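Local coordinates for protein novel immune-type receptor 11 (PDB 2QTE) that probably serves as an immunoglobulin-type cell-surface receptor of channel catfish, from a family implicated in allogeneic recognition, at residues M19-S24 / F103-R108. The protein carries 1 engineered substitution. Sequence-based numbering, arbitrary orientation.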
ATOM      1  N   MET A  19       4.389   6.528 -15.439  1.00 18.58           N
ATOM      2  CA  MET A  19       3.168   6.191 -14.696  1.00 20.45           C
ATOM      3  C   MET A  19       2.673   7.467 -14.025  1.00 19.48           C
ATOM      4  O   MET A  19       3.421   8.173 -13.387  1.00 17.70           O
ATOM      5  CB  MET A  19       3.428   5.085 -13.680  1.00 15.72           C
ATOM      6  CG  MET A  19       4.059   3.907 -14.293  1.00 15.28           C
ATOM      7  SD  MET A  19       4.560   2.574 -13.207  1.00 16.62           S
ATOM      8  CE  MET A  19       6.237   3.058 -12.726  1.00 11.73           C
ATOM      9  N   GLU A  20       1.394   7.737 -14.170  1.00 22.11           N
ATOM     10  CA  GLU A  20       0.816   9.020 -13.879  1.00 26.87           C
ATOM     11  C   GLU A  20       0.138   9.092 -12.507  1.00 28.66           C
ATOM     12  O   GLU A  20      -0.401   8.108 -12.031  1.00 27.00           O
ATOM     13  CB  GLU A  20      -0.222   9.306 -14.950  1.00 35.09           C
ATOM     14  CG  GLU A  20       0.346   9.782 -16.286  1.00 44.89           C
ATOM     15  CD  GLU A  20       0.448   8.684 -17.322  1.00 52.69           C
ATOM     16  OE1 GLU A  20       1.218   8.861 -18.307  1.00 53.97           O
ATOM     17  OE2 GLU A  20      -0.239   7.644 -17.159  1.00 52.01           O
ATOM     18  N   CYS A  21       0.202  10.252 -11.870  1.00 26.01           N
ATOM     19  CA  CYS A  21      -0.566  10.534 -10.676  1.00 26.14           C
ATOM     20  C   CYS A  21      -0.898  12.022 -10.738  1.00 27.87           C
ATOM     21  O   CYS A  21       0.000  12.831 -10.908  1.00 29.23           O
ATOM     22  CB  CYS A  21       0.255  10.249  -9.435  1.00 25.40           C
ATOM     23  SG  CYS A  21      -0.546  10.636  -7.844  1.00 25.85           S
ATOM     24  N   SER A  22      -2.172  12.389 -10.615  1.00 30.90           N
ATOM     25  CA  SER A  22      -2.538  13.814 -10.670  1.00 35.82           C
ATOM     26  C   SER A  22      -2.303  14.526  -9.340  1.00 38.41           C
ATOM     27  O   SER A  22      -2.325  13.917  -8.263  1.00 38.77           O
ATOM     28  CB  SER A  22      -3.961  14.018 -11.213  1.00 41.56           C
ATOM     29  OG  SER A  22      -4.328  15.400 -11.238  1.00 45.36           O
ATOM     30  N   MET A  23      -2.063  15.826  -9.432  1.00 39.73           N
ATOM     31  CA  MET A  23      -1.712  16.668  -8.304  1.00 43.21           C
ATOM     32  C   MET A  23      -2.929  17.515  -7.907  1.00 47.77           C
ATOM     33  O   MET A  23      -3.049  17.957  -6.757  1.00 49.68           O
ATOM     34  CB  MET A  23      -0.537  17.579  -8.716  1.00 43.57           C
ATOM     35  CG  MET A  23       0.195  18.267  -7.608  1.00 42.71           C
ATOM     36  SD  MET A  23       1.223  17.104  -6.736  1.00 48.30           S
ATOM     37  CE  MET A  23       2.850  17.424  -7.416  1.00 43.50           C
ATOM     38  N   SER A  24      -3.838  17.723  -8.858  1.00 51.53           N
ATOM     39  CA  SER A  24      -4.884  18.737  -8.691  1.00 56.29           C
ATOM     40  C   SER A  24      -5.512  18.710  -7.290  1.00 59.38           C
ATOM     41  O   SER A  24      -5.646  19.764  -6.655  1.00 56.21           O
ATOM     42  CB  SER A  24      -5.925  18.698  -9.822  1.00 55.65           C
ATOM     43  OG  SER A  24      -6.073  17.405 -10.409  1.00 53.18           O
ATOM     44  N   PHE A 103      -4.677   6.187  -1.405  1.00 21.49           N
ATOM     45  CA  PHE A 103      -4.028   6.051  -2.723  1.00 19.36           C
ATOM     46  C   PHE A 103      -5.009   6.433  -3.783  1.00 22.97           C
ATOM     47  O   PHE A 103      -6.101   5.884  -3.822  1.00 24.48           O
ATOM     48  CB  PHE A 103      -3.589   4.600  -2.949  1.00 16.72           C
ATOM     49  CG  PHE A 103      -2.544   4.120  -1.977  1.00 18.85           C
ATOM     50  CD1 PHE A 103      -1.217   4.528  -2.110  1.00 16.11           C
ATOM     51  CD2 PHE A 103      -2.871   3.281  -0.916  1.00 15.71           C
ATOM     52  CE1 PHE A 103      -0.257   4.099  -1.219  1.00 14.90           C
ATOM     53  CE2 PHE A 103      -1.904   2.827  -0.040  1.00 20.97           C
ATOM     54  CZ  PHE A 103      -0.605   3.253  -0.174  1.00 15.17           C
ATOM     55  N   THR A 104      -4.631   7.372  -4.657  1.00 26.19           N
ATOM     56  CA  THR A 104      -5.546   7.927  -5.635  1.00 25.04           C
ATOM     57  C   THR A 104      -5.368   7.399  -7.044  1.00 26.27           C
ATOM     58  O   THR A 104      -6.216   7.647  -7.900  1.00 29.25           O
ATOM     59  CB  THR A 104      -5.483   9.465  -5.671  1.00 27.32           C
ATOM     60  OG1 THR A 104      -4.126   9.878  -5.865  1.00 30.54           O
ATOM     61  CG2 THR A 104      -5.979  10.032  -4.386  1.00 30.17           C
ATOM     62  N   SER A 105      -4.272   6.681  -7.293  1.00 24.47           N
ATOM     63  CA  SER A 105      -4.028   6.016  -8.579  1.00 21.69           C
ATOM     64  C   SER A 105      -2.914   4.974  -8.448  1.00 19.90           C
ATOM     65  O   SER A 105      -2.198   4.925  -7.439  1.00 16.85           O
ATOM     66  CB  SER A 105      -3.736   7.027  -9.694  1.00 22.57           C
ATOM     67  OG  SER A 105      -2.676   7.923  -9.365  1.00 32.35           O
ATOM     68  N   GLY A 106      -2.785   4.115  -9.437  1.00 17.49           N
ATOM     69  CA  GLY A 106      -1.638   3.205  -9.443  1.00 15.71           C
ATOM     70  C   GLY A 106      -1.521   2.497 -10.757  1.00 18.45           C
ATOM     71  O   GLY A 106      -2.439   2.538 -11.572  1.00 22.06           O
ATOM     72  N   THR A 107      -0.400   1.814 -10.963  1.00 16.34           N
ATOM     73  CA  THR A 107      -0.142   1.162 -12.229  1.00 15.68           C
ATOM     74  C   THR A 107       0.481  -0.153 -11.901  1.00 12.80           C
ATOM     75  O   THR A 107       1.327  -0.251 -11.038  1.00 14.69           O
ATOM     76  CB  THR A 107       0.843   1.999 -13.092  1.00 16.16           C
ATOM     77  OG1 THR A 107       0.195   3.202 -13.494  1.00 23.07           O
ATOM     78  CG2 THR A 107       1.285   1.251 -14.346  1.00 17.36           C
ATOM     79  N   ARG A 108       0.050  -1.176 -12.614  1.00 14.69           N
ATOM     80  CA  ARG A 108       0.690  -2.456 -12.560  1.00 16.09           C
ATOM     81  C   ARG A 108       1.555  -2.547 -13.812  1.00 14.74           C
ATOM     82  O   ARG A 108       1.033  -2.635 -14.914  1.00 18.29           O
ATOM     83  CB  ARG A 108      -0.324  -3.569 -12.599  1.00 19.55           C
ATOM     84  CG  ARG A 108       0.397  -4.961 -12.547  1.00 24.20           C
ATOM     85  CD  ARG A 108      -0.523  -6.046 -11.962  1.00 23.81           C
ATOM     86  NE  ARG A 108      -1.768  -6.111 -12.732  1.00 29.38           N
ATOM     87  CZ  ARG A 108      -1.888  -6.711 -13.915  1.00 24.76           C
ATOM     88  NH1 ARG A 108      -0.863  -7.325 -14.480  1.00 29.25           N
ATOM     89  NH2 ARG A 108      -3.047  -6.709 -14.524  1.00 30.24           N
TER
HETATM   90  O   HOH W   1      -0.131   4.884 -15.339  1.00 23.50           O
HETATM   91  O   HOH W   2      -0.850   5.202 -12.101  1.00 30.88           O
HETATM   92  O   HOH W   3      -3.825  11.786  -7.621  1.00 37.98           O
HETATM   93  O   HOH W   4      -3.962  10.192  -9.836  1.00 40.71           O
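Met19 and Thr107 direct their side chains at each other, and the thioether comes to rest across the methyl side of the threonine. Met19 SD lies 3.7 Å from Thr107 CG2, while its CG leans on both CB and CG2. With Met19 CG anti to the carbonyl carbon (chi1 -53°) and the chain extended at chi2, the bend at chi3 (-88°) comes only beyond these contacts. Thr107 CG2 stands anti to the backbone N (chi1 -68°), which leaves OG1 over Met19 CB at 3.7 Å and brings it within reach of two waters. One of them donates to Glu20 O at 2.9 Å and sits 2.7 Å from Thr107 OG1. The second bonds the same hydroxyl and reaches Glu20 N by a weak bond. The two segments belong to the facing sheets of an immunoglobulin V-type beta-sandwich: the backbone of 19-24 pairs along strand 76-80 and the residues leading into it, whereas 103-108 runs beside strand 89-97. Thr104 and Ser105 both bond the backbone of Cys93, consistent with a beta bulge that puts their hydroxyls on successive waters. Cys21 SG forms the disulfide with Cys93 that joins the sheets, next to Trp34. Beside it, Ser105 OG points at the Cys21 backbone, 3.6 Å from Cys21 CA. A water accepts from Ser22 N at 2.9 Å and meets Ser105 OG at 2.7 Å, tying the buried hydroxyl of Ser105 to the backbone of 19-24. Thr104 OG1 shares another water, 2.6 Å away, which donates to Ser22 O. On the flank of strand 103-108, Thr107 also touches His7 and Lys9 of strand 7-10.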